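Local coordinates for protein Cyclo(L-leucyl-L-phenylalanyl) synthase (Streptomyces noursei, PDB 3OQV) that joins phenylalanine and leucine carried on their tRNAs into a cyclic dipeptide, without ATP, on the pathway to the antibacterial albonoursin, at residues A[42-54]-A[97-109]. Residues are numbered along the deposited sequence; the frame is centred on the assembly and turned at random.
Sequences YFSQKNTVMLLQW and RRRLRRSLESVGD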
loop_
_atom_site.group_PDB
_atom_site.type_symbol
_atom_site.label_atom_id
_atom_site.label_comp_id
_atom_site.label_asym_id
_atom_site.label_seq_id
_atom_site.Cartn_x
_atom_site.Cartn_y
_atom_site.Cartn_z
ATOM N N TYR A 42 0.048 -3.324 -11.853
ATOM C CA TYR A 42 -0.972 -2.366 -12.242
ATOM C C TYR A 42 -0.373 -0.993 -12.496
ATOM O O TYR A 42 -0.818 -0.273 -13.389
ATOM C CB TYR A 42 -2.042 -2.268 -11.163
ATOM C CG TYR A 42 -3.253 -3.121 -11.439
ATOM C CD1 TYR A 42 -3.392 -4.378 -10.856
ATOM C CD2 TYR A 42 -4.267 -2.669 -12.278
ATOM C CE1 TYR A 42 -4.515 -5.160 -11.099
ATOM C CE2 TYR A 42 -5.390 -3.442 -12.528
ATOM C CZ TYR A 42 -5.507 -4.685 -11.939
ATOM O OH TYR A 42 -6.616 -5.454 -12.194
ATOM N N PHE A 43 0.629 -0.631 -11.700
ATOM C CA PHE A 43 1.160 0.735 -11.692
ATOM C C PHE A 43 2.268 0.939 -12.729
ATOM O O PHE A 43 3.411 1.267 -12.399
ATOM C CB PHE A 43 1.610 1.148 -10.282
ATOM C CG PHE A 43 0.467 1.540 -9.376
ATOM C CD1 PHE A 43 -0.178 2.756 -9.536
ATOM C CD2 PHE A 43 -0.015 0.656 -8.428
ATOM C CE1 PHE A 43 -1.257 3.109 -8.714
ATOM C CE2 PHE A 43 -1.092 0.986 -7.620
ATOM C CZ PHE A 43 -1.708 2.221 -7.755
ATOM N N SER A 44 1.909 0.730 -13.991
ATOM C CA SER A 44 2.568 1.391 -15.111
ATOM C C SER A 44 2.353 2.902 -15.075
ATOM O O SER A 44 1.429 3.400 -14.422
ATOM C CB SER A 44 2.036 0.832 -16.429
ATOM O OG SER A 44 0.660 1.140 -16.593
ATOM N N GLN A 45 3.159 3.628 -15.841
ATOM C CA GLN A 45 2.926 5.054 -16.009
ATOM C C GLN A 45 1.518 5.335 -16.522
ATOM O O GLN A 45 0.814 6.187 -15.975
ATOM C CB GLN A 45 3.960 5.693 -16.935
ATOM C CG GLN A 45 3.838 7.210 -16.984
ATOM C CD GLN A 45 5.028 7.865 -17.644
ATOM O OE1 GLN A 45 6.109 7.278 -17.723
ATOM N NE2 GLN A 45 4.828 9.076 -18.158
ATOM N N LYS A 46 1.119 4.630 -17.577
ATOM C CA LYS A 46 -0.210 4.810 -18.144
ATOM C C LYS A 46 -1.297 4.685 -17.087
ATOM O O LYS A 46 -2.179 5.536 -16.989
ATOM C CB LYS A 46 -0.464 3.806 -19.268
ATOM C CG LYS A 46 -1.674 4.140 -20.120
ATOM C CD LYS A 46 -1.753 5.637 -20.399
ATOM C CE LYS A 46 -2.723 5.943 -21.537
ATOM N NZ LYS A 46 -2.232 5.423 -22.848
ATOM N N ASN A 47 -1.240 3.615 -16.300
ATOM C CA ASN A 47 -2.270 3.368 -15.298
ATOM C C ASN A 47 -2.198 4.332 -14.119
ATOM O O ASN A 47 -3.227 4.699 -13.544
ATOM C CB ASN A 47 -2.219 1.919 -14.808
ATOM C CG ASN A 47 -2.850 0.949 -15.797
ATOM O OD1 ASN A 47 -3.616 1.348 -16.673
ATOM N ND2 ASN A 47 -2.539 -0.329 -15.648
ATOM N N THR A 48 -0.981 4.726 -13.756
ATOM C CA THR A 48 -0.781 5.711 -12.701
ATOM C C THR A 48 -1.411 7.046 -13.082
ATOM O O THR A 48 -2.198 7.614 -12.313
ATOM C CB THR A 48 0.715 5.901 -12.374
ATOM O OG1 THR A 48 1.290 4.630 -12.054
ATOM C CG2 THR A 48 0.883 6.837 -11.182
ATOM N N VAL A 49 -1.143 7.491 -14.305
ATOM C CA VAL A 49 -1.662 8.770 -14.773
ATOM C C VAL A 49 -3.186 8.815 -14.734
ATOM O O VAL A 49 -3.770 9.769 -14.215
ATOM C CB VAL A 49 -1.153 9.103 -16.189
ATOM C CG1 VAL A 49 -1.892 10.299 -16.758
ATOM C CG2 VAL A 49 0.352 9.384 -16.150
ATOM N N MET A 50 -3.831 7.770 -15.251
ATOM C CA MET A 50 -5.293 7.725 -15.265
ATOM C C MET A 50 -5.865 7.742 -13.848
ATOM O O MET A 50 -6.876 8.393 -13.586
ATOM C CB MET A 50 -5.794 6.496 -16.027
ATOM C CG MET A 50 -5.785 6.657 -17.546
ATOM S SD MET A 50 -7.344 6.136 -18.298
ATOM C CE MET A 50 -7.558 4.513 -17.546
ATOM N N LEU A 51 -5.220 7.016 -12.942
ATOM C CA LEU A 51 -5.670 6.950 -11.561
ATOM C C LEU A 51 -5.504 8.291 -10.839
ATOM O O LEU A 51 -6.403 8.737 -10.119
ATOM C CB LEU A 51 -4.936 5.835 -10.811
ATOM C CG LEU A 51 -5.281 5.691 -9.327
ATOM C CD1 LEU A 51 -6.798 5.598 -9.110
ATOM C CD2 LEU A 51 -4.553 4.486 -8.730
ATOM N N LEU A 52 -4.347 8.920 -11.021
ATOM C CA LEU A 52 -4.113 10.260 -10.497
ATOM C C LEU A 52 -5.160 11.260 -10.985
ATOM O O LEU A 52 -5.654 12.084 -10.208
ATOM C CB LEU A 52 -2.711 10.750 -10.868
ATOM C CG LEU A 52 -1.549 10.069 -10.147
ATOM C CD1 LEU A 52 -0.202 10.558 -10.685
ATOM C CD2 LEU A 52 -1.661 10.311 -8.644
ATOM N N GLN A 53 -5.494 11.190 -12.271
ATOM C CA GLN A 53 -6.461 12.111 -12.849
ATOM C C GLN A 53 -7.842 11.839 -12.264
ATOM O O GLN A 53 -8.563 12.756 -11.874
ATOM C CB GLN A 53 -6.506 11.948 -14.368
ATOM C CG GLN A 53 -5.277 12.478 -15.086
ATOM C CD GLN A 53 -5.305 12.182 -16.573
ATOM O OE1 GLN A 53 -5.480 11.034 -16.989
ATOM N NE2 GLN A 53 -5.129 13.218 -17.387
ATOM N N TRP A 54 -8.197 10.563 -12.207
ATOM C CA TRP A 54 -9.457 10.148 -11.621
ATOM C C TRP A 54 -9.605 10.687 -10.203
ATOM O O TRP A 54 -10.650 11.235 -9.850
ATOM C CB TRP A 54 -9.547 8.625 -11.614
ATOM C CG TRP A 54 -10.825 8.101 -11.038
ATOM C CD1 TRP A 54 -12.020 7.959 -11.682
ATOM C CD2 TRP A 54 -11.020 7.598 -9.712
ATOM N NE1 TRP A 54 -12.954 7.414 -10.828
ATOM C CE2 TRP A 54 -12.368 7.199 -9.609
ATOM C CE3 TRP A 54 -10.187 7.460 -8.596
ATOM C CZ2 TRP A 54 -12.901 6.665 -8.436
ATOM C CZ3 TRP A 54 -10.722 6.939 -7.433
ATOM C CH2 TRP A 54 -12.056 6.524 -7.369
ATOM N N ARG A 97 10.357 5.366 -8.268
ATOM C CA ARG A 97 10.369 6.819 -8.113
ATOM C C ARG A 97 10.447 7.571 -9.423
ATOM O O ARG A 97 9.768 8.579 -9.592
ATOM C CB ARG A 97 11.513 7.271 -7.215
ATOM C CG ARG A 97 11.279 6.982 -5.745
ATOM C CD ARG A 97 12.371 7.622 -4.903
ATOM N NE ARG A 97 12.662 6.807 -3.730
ATOM C CZ ARG A 97 13.682 5.963 -3.643
ATOM N NH1 ARG A 97 14.543 5.844 -4.650
ATOM N NH2 ARG A 97 13.847 5.244 -2.543
ATOM N N ARG A 98 11.332 7.128 -10.316
ATOM C CA ARG A 98 11.462 7.743 -11.631
ATOM C C ARG A 98 10.146 7.668 -12.404
ATOM O O ARG A 98 9.694 8.650 -12.999
ATOM C CB ARG A 98 12.595 7.076 -12.419
ATOM C CG ARG A 98 13.876 6.942 -11.607
ATOM C CD ARG A 98 15.062 6.372 -12.402
ATOM N NE ARG A 98 16.319 6.674 -11.714
ATOM C CZ ARG A 98 17.437 5.964 -11.827
ATOM N NH1 ARG A 98 17.484 4.914 -12.635
ATOM N NH2 ARG A 98 18.513 6.308 -11.129
ATOM N N ARG A 99 9.515 6.502 -12.367
ATOM C CA ARG A 99 8.257 6.314 -13.071
ATOM C C ARG A 99 7.148 7.189 -12.449
ATOM O O ARG A 99 6.388 7.838 -13.168
ATOM C CB ARG A 99 7.880 4.825 -13.084
ATOM C CG ARG A 99 6.409 4.522 -13.316
ATOM C CD ARG A 99 6.200 3.092 -13.831
ATOM N NE ARG A 99 7.434 2.302 -13.806
ATOM C CZ ARG A 99 7.785 1.483 -12.815
ATOM N NH1 ARG A 99 8.924 0.803 -12.878
ATOM N NH2 ARG A 99 6.999 1.341 -11.756
ATOM N N LEU A 100 7.119 7.264 -11.120
ATOM C CA LEU A 100 6.140 8.099 -10.402
ATOM C C LEU A 100 6.360 9.592 -10.667
ATOM O O LEU A 100 5.409 10.355 -10.843
ATOM C CB LEU A 100 6.220 7.813 -8.906
ATOM C CG LEU A 100 5.085 8.250 -7.980
ATOM C CD1 LEU A 100 3.720 7.988 -8.614
ATOM C CD2 LEU A 100 5.219 7.530 -6.643
ATOM N N ARG A 101 7.619 10.007 -10.739
ATOM C CA ARG A 101 7.923 11.364 -11.176
ATOM C C ARG A 101 7.447 11.625 -12.602
ATOM O O ARG A 101 6.821 12.650 -12.868
ATOM C CB ARG A 101 9.418 11.691 -10.990
ATOM C CG ARG A 101 9.707 12.327 -9.621
ATOM C CD ARG A 101 11.152 12.174 -9.148
ATOM N NE ARG A 101 12.021 13.136 -9.803
ATOM C CZ ARG A 101 13.073 13.740 -9.246
ATOM N NH1 ARG A 101 13.402 13.552 -7.971
ATOM N NH2 ARG A 101 13.789 14.561 -9.988
ATOM N N ARG A 102 7.628 10.650 -13.489
ATOM C CA ARG A 102 7.117 10.794 -14.852
ATOM C C ARG A 102 5.593 10.896 -14.883
ATOM O O ARG A 102 5.021 11.645 -15.686
ATOM C CB ARG A 102 7.585 9.640 -15.742
ATOM C CG ARG A 102 9.078 9.638 -16.021
ATOM C CD ARG A 102 9.417 8.792 -17.251
ATOM N NE ARG A 102 9.253 7.353 -17.024
ATOM C CZ ARG A 102 10.174 6.561 -16.476
ATOM N NH1 ARG A 102 11.335 7.061 -16.070
ATOM N NH2 ARG A 102 9.942 5.262 -16.345
ATOM N N SER A 103 4.932 10.139 -14.016
ATOM C CA SER A 103 3.475 10.144 -13.988
ATOM C C SER A 103 2.943 11.498 -13.528
ATOM O O SER A 103 2.007 12.033 -14.122
ATOM C CB SER A 103 2.943 9.011 -13.107
ATOM O OG SER A 103 3.210 7.762 -13.722
ATOM N N LEU A 104 3.596 12.082 -12.526
ATOM C CA LEU A 104 3.182 13.377 -11.986
ATOM C C LEU A 104 3.422 14.501 -12.994
ATOM O O LEU A 104 2.663 15.469 -13.053
ATOM C CB LEU A 104 3.932 13.685 -10.688
ATOM C CG LEU A 104 3.638 12.795 -9.477
ATOM C CD1 LEU A 104 4.680 13.001 -8.401
ATOM C CD2 LEU A 104 2.242 13.056 -8.929
ATOM N N GLU A 105 4.500 14.376 -13.763
ATOM C CA GLU A 105 4.758 15.284 -14.873
ATOM C C GLU A 105 3.641 15.219 -15.909
ATOM O O GLU A 105 3.241 16.245 -16.461
ATOM C CB GLU A 105 6.105 14.971 -15.529
ATOM C CG GLU A 105 7.261 15.803 -14.990
ATOM C CD GLU A 105 8.528 15.663 -15.817
ATOM O OE1 GLU A 105 9.560 16.262 -15.440
ATOM O OE2 GLU A 105 8.494 14.950 -16.843
ATOM N N SER A 106 3.130 14.018 -16.164
ATOM C CA SER A 106 2.143 13.826 -17.223
ATOM C C SER A 106 0.790 14.409 -16.830
ATOM O O SER A 106 -0.064 14.641 -17.686
ATOM C CB SER A 106 1.983 12.346 -17.556
ATOM O OG SER A 106 3.141 11.840 -18.183
ATOM N N VAL A 107 0.592 14.626 -15.531
ATOM C CA VAL A 107 -0.531 15.429 -15.056
ATOM C C VAL A 107 -0.132 16.893 -14.841
ATOM O O VAL A 107 -0.759 17.801 -15.393
ATOM C CB VAL A 107 -1.153 14.838 -13.762
ATOM C CG1 VAL A 107 -1.639 13.417 -14.008
ATOM C CG2 VAL A 107 -0.152 14.871 -12.616
ATOM N N GLY A 108 0.931 17.115 -14.071
ATOM C CA GLY A 108 1.886 18.177 -14.373
ATOM C C GLY A 108 1.569 19.497 -13.692
ATOM O O GLY A 108 2.106 19.800 -12.623
ATOM N N ASP A 109 0.699 20.289 -14.318
ATOM C CA ASP A 109 0.582 21.711 -13.997
ATOM C C ASP A 109 -0.204 21.934 -12.707
ATOM O O ASP A 109 -0.487 23.072 -12.329
ATOM C CB ASP A 109 -0.074 22.474 -15.154
HETATM O O HOH W 1 3.765 5.528 -12.038
#
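Ser103 plugs into helix 45-54 as a knob, its side chain seated in the hole made by Gln45, Thr48, Val49 and Leu52. The packing is close here: Ser103 CB lies 3.6 Å from Thr48 CG2, and the CA atoms of Val49 and Ser103 are 5.4 Å apart. A water bridges the two hydroxyls, 2.6 Å from Thr48 OG1, to which it donates, and 2.9 Å from Ser103 OG. With OG1 beside its own backbone N (chi1 -55°), Thr48 donates to Ser44 O from above the carbonyl plane. Inward, Leu52 CD1 meets Leu104 CD2 at 3.9 Å, the two leucine side chains set roughly perpendicular. Both also rest on Phe114 of strand 114-118, so segments 45-54 and 97-107, crossing at -49°, pack side by side against the parallel sheet of the Rossmann fold, in a family that resembles the aminoacyl-tRNA synthetases of the first class. Toward solvent the contact becomes polar and sparser. Gln45, its CG anti to the backbone N, stretches over Arg102 CB, and its OE1 accepts from Arg102 NE at 3.2 Å, close to the guanidinium plane, with an N-H...O angle of 146°; its NE2 lies 3.2 Å from Ser106 OG. With an alanine here, Arg102 NE would probably lose this acceptor and its guanidinium be freer to turn, while the flank of Ser103 that the glutamine CG now lies against would probably be uncovered. Farther along this side, Val107 CG1 touches the aliphatic part of Gln53, 3.9 Å from its CG, the two side chains running alongside each other in opposite senses.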